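PDB 6WG5: ectonucleoside triphosphate diphosphohydrolase 4 from Homo sapiens, which belongs to the GDA1/CD39 family of nucleoside phosphatases, whose members are built on an actin-like fold. Local coordinates for residues Asp196-Val201 / Val215-Ala220; Tyr234-Thr239 / Val270-Val275; Phe258-Asp263 / Ile484-Arg489. All coordinates share one frame; numbering follows the deposited sequence.

Interaction 1 of 3, residues Asp196-Val201 / Val215-Ala220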
loop_
_atom_site.group_PDB
_atom_site.type_symbol
_atom_site.label_atom_id
_atom_site.label_comp_id
_atom_site.label_asym_id
_atom_site.label_seq_id
_atom_site.Cartn_x
_atom_site.Cartn_y
_atom_site.Cartn_z
ATOM N N ASP A 196 18.533 20.235 0.186
ATOM C CA ASP A 196 18.725 21.424 -0.634
ATOM C C ASP A 196 17.941 21.315 -1.935
ATOM O O ASP A 196 17.390 22.307 -2.425
ATOM C CB ASP A 196 20.214 21.618 -0.910
ATOM C CG ASP A 196 21.069 21.408 0.332
ATOM O OD1 ASP A 196 20.531 21.503 1.454
ATOM O OD2 ASP A 196 22.282 21.147 0.180
ATOM N N ASP A 197 17.878 20.113 -2.504
ATOM C CA ASP A 197 17.098 19.873 -3.707
ATOM C C ASP A 197 15.653 19.509 -3.398
ATOM O O ASP A 197 14.753 19.877 -4.161
ATOM C CB ASP A 197 17.744 18.750 -4.525
ATOM C CG ASP A 197 17.624 18.964 -6.024
ATOM O OD1 ASP A 197 17.316 20.097 -6.452
ATOM O OD2 ASP A 197 17.853 17.996 -6.780
ATOM N N GLU A 198 15.414 18.809 -2.291
ATOM C CA GLU A 198 14.091 18.316 -1.949
ATOM C C GLU A 198 13.252 19.410 -1.289
ATOM O O GLU A 198 13.754 20.454 -0.861
ATOM C CB GLU A 198 14.203 17.103 -1.021
ATOM C CG GLU A 198 14.819 15.872 -1.673
ATOM C CD GLU A 198 13.791 15.005 -2.377
ATOM O OE1 GLU A 198 14.045 13.791 -2.534
ATOM O OE2 GLU A 198 12.730 15.536 -2.769
ATOM N N ALA A 199 11.950 19.149 -1.208
ATOM C CA ALA A 199 11.001 20.050 -0.578
ATOM C C ALA A 199 10.946 19.817 0.930
ATOM O O ALA A 199 11.246 18.730 1.430
ATOM C CB ALA A 199 9.609 19.858 -1.177
ATOM N N VAL A 200 10.534 20.859 1.656
ATOM C CA VAL A 200 10.466 20.824 3.110
ATOM C C VAL A 200 9.077 21.258 3.558
ATOM O O VAL A 200 8.345 21.932 2.832
ATOM C CB VAL A 200 11.542 21.719 3.762
ATOM C CG1 VAL A 200 12.921 21.149 3.505
ATOM C CG2 VAL A 200 11.444 23.140 3.230
ATOM N N VAL A 201 8.724 20.859 4.782
ATOM C CA VAL A 201 7.435 21.179 5.378
ATOM C C VAL A 201 7.651 21.653 6.807
ATOM O O VAL A 201 8.662 21.355 7.446
ATOM C CB VAL A 201 6.465 19.976 5.372
ATOM C CG1 VAL A 201 5.975 19.685 3.965
ATOM C CG2 VAL A 201 7.137 18.751 5.969
ATOM N N VAL A 215 11.242 22.045 10.802
ATOM C CA VAL A 215 11.257 22.017 9.344
ATOM C C VAL A 215 12.113 20.834 8.915
ATOM O O VAL A 215 13.282 20.738 9.305
ATOM C CB VAL A 215 11.800 23.330 8.751
ATOM C CG1 VAL A 215 11.834 23.262 7.230
ATOM C CG2 VAL A 215 10.948 24.510 9.210
ATOM N N ARG A 216 11.532 19.933 8.125
ATOM C CA ARG A 216 12.235 18.748 7.652
ATOM C C ARG A 216 11.716 18.390 6.266
ATOM O O ARG A 216 10.786 19.014 5.748
ATOM C CB ARG A 216 12.063 17.576 8.623
ATOM C CG ARG A 216 10.619 17.163 8.822
ATOM C CD ARG A 216 10.474 16.026 9.824
ATOM N NE ARG A 216 9.077 15.619 9.947
ATOM C CZ ARG A 216 8.563 14.986 10.997
ATOM N NH1 ARG A 216 7.276 14.662 11.003
ATOM N NH2 ARG A 216 9.321 14.688 12.044
ATOM N N LYS A 217 12.327 17.367 5.667
ATOM C CA LYS A 217 11.939 16.929 4.332
ATOM C C LYS A 217 10.458 16.577 4.283
ATOM O O LYS A 217 9.941 15.875 5.156
ATOM C CB LYS A 217 12.757 15.710 3.909
ATOM C CG LYS A 217 14.148 16.005 3.396
ATOM C CD LYS A 217 14.755 14.745 2.801
ATOM C CE LYS A 217 16.186 14.954 2.350
ATOM N NZ LYS A 217 16.758 13.700 1.783
ATOM N N ARG A 218 9.784 17.059 3.242
ATOM C CA ARG A 218 8.424 16.625 2.962
ATOM C C ARG A 218 8.409 15.143 2.613
ATOM O O ARG A 218 9.326 14.635 1.964
ATOM C CB ARG A 218 7.849 17.443 1.808
ATOM C CG ARG A 218 6.387 17.185 1.517
ATOM C CD ARG A 218 5.914 18.060 0.373
ATOM N NE ARG A 218 6.537 17.688 -0.894
ATOM C CZ ARG A 218 6.454 18.407 -2.009
ATOM N NH1 ARG A 218 5.776 19.547 -2.026
ATOM N NH2 ARG A 218 7.055 17.985 -3.112
ATOM N N THR A 219 7.363 14.447 3.050
ATOM C CA THR A 219 7.186 13.038 2.732
ATOM C C THR A 219 6.215 12.873 1.567
ATOM O O THR A 219 5.527 13.808 1.154
ATOM C CB THR A 219 6.680 12.259 3.951
ATOM O OG1 THR A 219 5.460 12.842 4.428
ATOM C CG2 THR A 219 7.721 12.257 5.061
ATOM N N ALA A 220 6.165 11.651 1.041
ATOM C CA ALA A 220 5.309 11.305 -0.086
ATOM C C ALA A 220 4.184 10.403 0.402
ATOM O O ALA A 220 4.440 9.362 1.016
ATOM C CB ALA A 220 6.111 10.611 -1.188
HETATM O O HOH W 1 15.044 12.586 -0.614
#
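Over one face of the Arg218 guanidinium lies the methyl group of Ala199, CB standing 3.5 Å above the plane and centred on the group. The nitrogens of the same group are engaged elsewhere: NH1 is hydrogen-bonded to Asn378 and NH2 makes a salt bridge with Glu380. These two partners, together with the methyl, leave the guanidinium little freedom to turn. Its position follows from a chain that is extended as far as CD and then bends (chi3 68°), which carries the flat end back over Ala199. The straight part of that chain runs across Val201 at about a right angle, and CG of Arg218 lies 3.5 Å from CG1 of Val201.

The backbones are paired antiparallel. Val201 and Arg216 form a hydrogen-bonded pair, with Val201 N to Arg216 O at 2.9 Å and the return bond, Arg216 N to Val201 O, longer at 3.3 Å. Val200 and Lys217 are the adjoining non-hydrogen-bonded pair, and their side chains diverge. One further bond, from Arg218 N to Ala199 O (2.9 Å, 169° at the hydrogen), extends the pairing beyond the regular strands. Val200 also meets Val215, CB to CG1 at 3.8 Å.

The charged ends of Glu198 and Lys217 do not touch; one water spans them, donating to Glu198 OE1 and accepting from Lys217 NZ. Each has a second partner, Lys19 for Glu198 and the carbonyl of Gly188 for Lys217.

The contact is the open end of the beta hairpin formed by strands 200-203 and 214-217. Arg216 reaches the carbonyls of Glu268 and of Val270, the first residue of strand 270-279, and Thr219 rests on Trp180 and Asn184 of helix 172-186.

Interaction 2 of 3, residues Tyr234-Thr239 / Val270-Val275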
loop_
_atom_site.group_PDB
_atom_site.type_symbol
_atom_site.label_atom_id
_atom_site.label_comp_id
_atom_site.label_asym_id
_atom_site.label_seq_id
_atom_site.Cartn_x
_atom_site.Cartn_y
_atom_site.Cartn_z
ATOM N N TYR A 234 -0.971 9.223 4.237
ATOM C CA TYR A 234 -0.119 10.394 4.094
ATOM C C TYR A 234 0.144 11.012 5.459
ATOM O O TYR A 234 -0.556 10.737 6.436
ATOM C CB TYR A 234 -0.738 11.427 3.150
ATOM C CG TYR A 234 -2.144 11.840 3.512
ATOM C CD1 TYR A 234 -2.380 12.953 4.307
ATOM C CD2 TYR A 234 -3.236 11.126 3.046
ATOM C CE1 TYR A 234 -3.666 13.337 4.630
ATOM C CE2 TYR A 234 -4.523 11.502 3.363
ATOM C CZ TYR A 234 -4.733 12.606 4.155
ATOM O OH TYR A 234 -6.023 12.974 4.469
ATOM N N GLU A 235 1.171 11.854 5.505
ATOM C CA GLU A 235 1.544 12.540 6.730
ATOM C C GLU A 235 0.661 13.760 6.942
ATOM O O GLU A 235 0.302 14.458 5.990
ATOM C CB GLU A 235 3.012 12.967 6.676
ATOM C CG GLU A 235 3.476 13.743 7.902
ATOM C CD GLU A 235 4.892 14.267 7.766
ATOM O OE1 GLU A 235 5.542 13.978 6.739
ATOM O OE2 GLU A 235 5.352 14.975 8.688
ATOM N N VAL A 236 0.320 14.013 8.200
ATOM C CA VAL A 236 -0.435 15.201 8.586
ATOM C C VAL A 236 0.518 16.120 9.343
ATOM O O VAL A 236 0.649 15.997 10.569
ATOM C CB VAL A 236 -1.661 14.829 9.430
ATOM C CG1 VAL A 236 -2.492 16.063 9.740
ATOM C CG2 VAL A 236 -2.499 13.781 8.710
ATOM N N PRO A 237 1.208 17.044 8.666
ATOM C CA PRO A 237 2.265 17.799 9.362
ATOM C C PRO A 237 1.730 18.799 10.370
ATOM O O PRO A 237 2.308 18.944 11.454
ATOM C CB PRO A 237 3.015 18.500 8.215
ATOM C CG PRO A 237 2.471 17.916 6.942
ATOM C CD PRO A 237 1.098 17.438 7.253
ATOM N N LYS A 238 0.650 19.501 10.042
ATOM C CA LYS A 238 0.157 20.588 10.873
ATOM C C LYS A 238 -0.851 20.088 11.898
ATOM O O LYS A 238 -1.557 19.100 11.679
ATOM C CB LYS A 238 -0.487 21.675 10.011
ATOM C CG LYS A 238 0.504 22.655 9.407
ATOM C CD LYS A 238 -0.210 23.767 8.653
ATOM C CE LYS A 238 0.760 24.850 8.204
ATOM N NZ LYS A 238 0.459 25.338 6.827
ATOM N N THR A 239 -0.909 20.790 13.029
ATOM C CA THR A 239 -1.908 20.503 14.047
ATOM C C THR A 239 -3.298 20.483 13.428
ATOM O O THR A 239 -3.637 21.323 12.592
ATOM C CB THR A 239 -1.845 21.554 15.160
ATOM O OG1 THR A 239 -0.525 21.585 15.719
ATOM C CG2 THR A 239 -2.849 21.240 16.261
ATOM N N VAL A 270 9.567 12.050 14.564
ATOM C CA VAL A 270 8.196 11.822 15.008
ATOM C C VAL A 270 7.253 12.227 13.882
ATOM O O VAL A 270 7.318 13.357 13.383
ATOM C CB VAL A 270 7.893 12.607 16.296
ATOM C CG1 VAL A 270 6.419 12.492 16.666
ATOM C CG2 VAL A 270 8.759 12.102 17.435
ATOM N N TYR A 271 6.373 11.308 13.486
ATOM C CA TYR A 271 5.468 11.526 12.368
ATOM C C TYR A 271 4.037 11.197 12.764
ATOM O O TYR A 271 3.794 10.271 13.543
ATOM C CB TYR A 271 5.858 10.664 11.157
ATOM C CG TYR A 271 7.163 11.067 10.518
ATOM C CD1 TYR A 271 7.198 12.032 9.525
ATOM C CD2 TYR A 271 8.359 10.483 10.908
ATOM C CE1 TYR A 271 8.387 12.410 8.940
ATOM C CE2 TYR A 271 9.554 10.852 10.329
ATOM C CZ TYR A 271 9.563 11.817 9.345
ATOM O OH TYR A 271 10.749 12.194 8.762
ATOM N N ARG A 272 3.100 11.977 12.232
ATOM C CA ARG A 272 1.674 11.685 12.313
ATOM C C ARG A 272 1.205 11.286 10.920
ATOM O O ARG A 272 1.245 12.107 9.995
ATOM C CB ARG A 272 0.895 12.898 12.823
ATOM C CG ARG A 272 -0.576 12.626 13.098
ATOM C CD ARG A 272 -1.344 13.898 13.438
ATOM N NE ARG A 272 -0.519 14.873 14.155
ATOM C CZ ARG A 272 -0.282 16.121 13.753
ATOM N NH1 ARG A 272 0.485 16.914 14.493
ATOM N NH2 ARG A 272 -0.813 16.595 12.634
ATOM N N VAL A 273 0.773 10.036 10.769
ATOM C CA VAL A 273 0.382 9.492 9.473
ATOM C C VAL A 273 -1.076 9.060 9.532
ATOM O O VAL A 273 -1.480 8.332 10.446
ATOM C CB VAL A 273 1.281 8.315 9.058
ATOM C CG1 VAL A 273 0.878 7.795 7.687
ATOM C CG2 VAL A 273 2.740 8.742 9.058
ATOM N N TYR A 274 -1.856 9.507 8.550
ATOM C CA TYR A 274 -3.248 9.113 8.396
ATOM C C TYR A 274 -3.325 7.927 7.447
ATOM O O TYR A 274 -2.687 7.935 6.391
ATOM C CB TYR A 274 -4.069 10.285 7.859
ATOM C CG TYR A 274 -5.436 9.923 7.317
ATOM C CD1 TYR A 274 -5.638 9.745 5.956
ATOM C CD2 TYR A 274 -6.527 9.780 8.164
ATOM C CE1 TYR A 274 -6.884 9.427 5.452
ATOM C CE2 TYR A 274 -7.780 9.458 7.669
ATOM C CZ TYR A 274 -7.952 9.287 6.312
ATOM O OH TYR A 274 -9.194 8.968 5.812
ATOM N N VAL A 275 -4.091 6.909 7.830
ATOM C CA VAL A 275 -4.229 5.688 7.043
ATOM C C VAL A 275 -5.702 5.312 6.996
ATOM O O VAL A 275 -6.343 5.167 8.041
ATOM C CB VAL A 275 -3.396 4.530 7.626
ATOM C CG1 VAL A 275 -3.575 3.266 6.794
ATOM C CG2 VAL A 275 -1.931 4.912 7.695
HETATM O O HOH W 2 4.179 14.274 11.109
#
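Three backbone hydrogen bonds hold Tyr234-Val236 against Arg272-Tyr274. Tyr234 and Tyr274 exchange two of them: Tyr234 N to Tyr274 O is 3.0 Å and Tyr274 N to Tyr234 O 2.8 Å. Val236 N to Arg272 O, 2.8 Å and nearly straight at 171°, adds a third. Between these bonded positions Glu235 faces Val273 as a non-hydrogen-bonded antiparallel pair.

The Arg272 side chain extends out over the loop that follows strand 229-235, bending only at chi3. Its NH2 donates to Lys238 O at 2.8 Å, from above the carbonyl plane, while Val236 O sits over a guanidinium face with an angle too poor for a bond. The bond to Lys238 is doubtful, because it belongs to one of two deposited conformers.

Glu235 is an extended chain with CG anti to the backbone N (chi1 178°), which brings its carboxylate to the edge of the Tyr271 ring, the two planes 77° apart. Its OE2 accepts from a water that in turn accepts from Arg272 N. Arg216 of the preceding hairpin and Thr219 just after it also bind the carboxylate, so both oxygens of this buried residue have polar partners, consistent with an ionised group.

On the face bearing Tyr234 and Tyr274 the rings lie obliquely, centroids 5.1 Å apart. Their hydroxyls go to the carbonyls of Pro372 and Tyr370, and Val236 CG2 packs on Tyr274 CB.

Strands 229-235 and 270-279 are neighbours in a mixed six-stranded sheet, where antiparallel strands give way to parallel ones, an arrangement consistent with the ribonuclease H-like core of actin-fold domains.

Interaction 3 of 3, residues Phe258-Asp263 / Ile484-Arg489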
loop_
_atom_site.group_PDB
_atom_site.type_symbol
_atom_site.label_atom_id
_atom_site.label_comp_id
_atom_site.label_asym_id
_atom_site.label_seq_id
_atom_site.Cartn_x
_atom_site.Cartn_y
_atom_site.Cartn_z
ATOM N N PHE A 258 4.130 7.894 15.784
ATOM C CA PHE A 258 5.253 7.026 16.096
ATOM C C PHE A 258 6.552 7.811 15.967
ATOM O O PHE A 258 6.578 8.944 15.478
ATOM C CB PHE A 258 5.272 5.799 15.178
ATOM C CG PHE A 258 5.274 6.139 13.715
ATOM C CD1 PHE A 258 6.465 6.284 13.026
ATOM C CD2 PHE A 258 4.084 6.320 13.032
ATOM C CE1 PHE A 258 6.470 6.599 11.681
ATOM C CE2 PHE A 258 4.081 6.633 11.688
ATOM C CZ PHE A 258 5.275 6.774 11.011
ATOM N N ASN A 259 7.639 7.181 16.411
ATOM C CA ASN A 259 8.970 7.777 16.396
ATOM C C ASN A 259 9.927 6.785 15.753
ATOM O O ASN A 259 10.116 5.680 16.271
ATOM C CB ASN A 259 9.427 8.128 17.814
ATOM C CG ASN A 259 10.719 8.919 17.835
ATOM O OD1 ASN A 259 11.383 9.075 16.808
ATOM N ND2 ASN A 259 11.088 9.413 19.010
ATOM N N LEU A 260 10.523 7.175 14.624
ATOM C CA LEU A 260 11.429 6.286 13.907
ATOM C C LEU A 260 12.849 6.328 14.447
ATOM O O LEU A 260 13.636 5.421 14.151
ATOM C CB LEU A 260 11.452 6.637 12.420
ATOM C CG LEU A 260 10.377 5.996 11.548
ATOM C CD1 LEU A 260 10.348 6.667 10.189
ATOM C CD2 LEU A 260 10.637 4.508 11.398
ATOM N N GLY A 261 13.201 7.356 15.220
ATOM C CA GLY A 261 14.537 7.454 15.761
ATOM C C GLY A 261 14.743 6.548 16.956
ATOM O O GLY A 261 13.813 5.932 17.479
ATOM N N CYS A 262 16.000 6.469 17.389
ATOM C CA CYS A 262 16.358 5.654 18.541
ATOM C C CYS A 262 16.201 6.394 19.862
ATOM O O CYS A 262 16.100 5.747 20.909
ATOM C CB CYS A 262 17.802 5.161 18.411
ATOM S SG CYS A 262 19.026 6.476 18.216
ATOM N N ASP A 263 16.178 7.724 19.837
ATOM C CA ASP A 263 16.053 8.536 21.042
ATOM C C ASP A 263 14.591 8.936 21.203
ATOM O O ASP A 263 14.072 9.746 20.427
ATOM C CB ASP A 263 16.953 9.766 20.955
ATOM C CG ASP A 263 17.066 10.503 22.275
ATOM O OD1 ASP A 263 16.155 10.366 23.118
ATOM O OD2 ASP A 263 18.066 11.225 22.467
ATOM N N ILE A 484 10.595 -3.856 9.366
ATOM C CA ILE A 484 11.923 -4.090 9.928
ATOM C C ILE A 484 12.542 -2.774 10.381
ATOM O O ILE A 484 13.210 -2.708 11.419
ATOM C CB ILE A 484 12.820 -4.817 8.907
ATOM C CG1 ILE A 484 14.133 -5.261 9.554
ATOM C CG2 ILE A 484 13.113 -3.931 7.703
ATOM C CD1 ILE A 484 14.028 -6.560 10.305
ATOM N N LEU A 485 12.325 -1.705 9.613
ATOM C CA LEU A 485 12.910 -0.416 9.964
ATOM C C LEU A 485 12.342 0.103 11.277
ATOM O O LEU A 485 13.066 0.688 12.090
ATOM C CB LEU A 485 12.668 0.585 8.834
ATOM C CG LEU A 485 13.420 1.914 8.900
ATOM C CD1 LEU A 485 14.925 1.696 8.834
ATOM C CD2 LEU A 485 12.963 2.827 7.772
ATOM N N TYR A 486 11.045 -0.113 11.508
ATOM C CA TYR A 486 10.425 0.350 12.744
ATOM C C TYR A 486 10.785 -0.545 13.924
ATOM O O TYR A 486 11.038 -0.048 15.026
ATOM C CB TYR A 486 8.908 0.424 12.577
ATOM C CG TYR A 486 8.203 1.033 13.768
ATOM C CD1 TYR A 486 7.501 0.242 14.667
ATOM C CD2 TYR A 486 8.252 2.399 14.002
ATOM C CE1 TYR A 486 6.862 0.795 15.759
ATOM C CE2 TYR A 486 7.617 2.961 15.091
ATOM C CZ TYR A 486 6.924 2.156 15.967
ATOM O OH TYR A 486 6.289 2.715 17.054
ATOM N N ARG A 487 10.820 -1.865 13.718
ATOM C CA ARG A 487 11.090 -2.772 14.830
ATOM C C ARG A 487 12.535 -2.674 15.310
ATOM O O ARG A 487 12.805 -2.899 16.495
ATOM C CB ARG A 487 10.762 -4.213 14.433
ATOM C CG ARG A 487 9.284 -4.476 14.114
ATOM C CD ARG A 487 8.357 -4.079 15.260
ATOM N NE ARG A 487 8.733 -4.704 16.527
ATOM C CZ ARG A 487 8.260 -5.868 16.970
ATOM N NH1 ARG A 487 7.380 -6.560 16.255
ATOM N NH2 ARG A 487 8.671 -6.343 18.138
ATOM N N THR A 488 13.472 -2.335 14.422
ATOM C CA THR A 488 14.886 -2.259 14.768
ATOM C C THR A 488 15.337 -0.836 15.085
ATOM O O THR A 488 16.542 -0.572 15.138
ATOM C CB THR A 488 15.744 -2.825 13.633
ATOM O OG1 THR A 488 15.540 -2.059 12.439
ATOM C CG2 THR A 488 15.400 -4.279 13.364
ATOM N N ARG A 489 14.397 0.083 15.314
ATOM C CA ARG A 489 14.742 1.498 15.405
ATOM C C ARG A 489 15.605 1.829 16.618
ATOM O O ARG A 489 16.216 2.903 16.647
ATOM C CB ARG A 489 13.467 2.340 15.433
ATOM C CG ARG A 489 12.625 2.176 16.689
ATOM C CD ARG A 489 11.211 2.673 16.447
ATOM N NE ARG A 489 10.435 2.838 17.672
ATOM C CZ ARG A 489 9.720 1.877 18.253
ATOM N NH1 ARG A 489 9.040 2.142 19.360
ATOM N NH2 ARG A 489 9.682 0.654 17.738
HETATM O O HOH W 3 11.481 5.688 18.539
HETATM O O HOH W 4 6.969 5.056 18.350
HETATM O O HOH W 5 16.359 4.622 14.417
#
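An Asx turn at Asn259, where strand 255-259 ends, meets Tyr486 and Arg489 at the C-terminal end of helix 479-487. Asn259 OD1 accepts from Gly261 N at 3.0 Å, with the donor above the carbonyl plane.

The Arg489 chain, extended from CG to NE, runs back alongside the helix end to Tyr486. Its guanidinium lies across a face of the Tyr486 ring, with Tyr486 CZ 3.6 Å above the guanidinium plane and over its centre. Arg489 NH2 donates to Tyr486 O at 3.1 Å and 173°; that oxygen lies in the guanidinium plane, which, with the tyrosine ring on its face, would restrict rotation of the group. At another part of the edge, also in plane, a water accepts from NE while donating to the carbonyls of both Asn259 and Gly261, and this water links the turn to the helix. The aliphatic part of the arginine is close as well, Arg489 CB packing against Leu260 O.

Tyr486 carries the apolar half. Its CG is anti to the backbone N (chi1 -174°), sending the ring out to the strand, where CE2 touches Phe258 CB at 3.7 Å. Leu260 CD2 comes to the edge of the same ring, near its plane, 4.1 Å from CD2 of Tyr486. The Phe258 and Tyr486 rings are turned 89° against each other, but their centroids are 5.9 Å apart and the approach is oblique. The hydroxyl shares a second water with Asn259 N.

Helix 172-186 packs against both elements: Phe258 touches Val177 and Ile181, Leu485 touches Ile181 and Phe185. Ile484 and Arg487 meet Tyr128, so helix 479-487 also touches the sheet that holds strand 127-131.

Overall arrangement
Along the chain, interaction 1 closes before the other two open, whereas interactions 2 and 3 interleave. Interactions 2 and 3 share one mixed sheet, in which strand 270-279 lies between 229-235 and the edge strand 255-259; their centres are 16 Å apart and Tyr271 N is probably hydrogen-bonded to Phe258 O. Interaction 1, a separate hairpin with its centre about 14 Å from that of interaction 2, touches it through Arg216 and Thr219. Interactions 1 and 3 do not meet, their nearest atoms being about 7 Å apart. All three have partners on helix 172-186, so the hairpin, the edge of the mixed sheet and helix 479-487 form one packed unit with it.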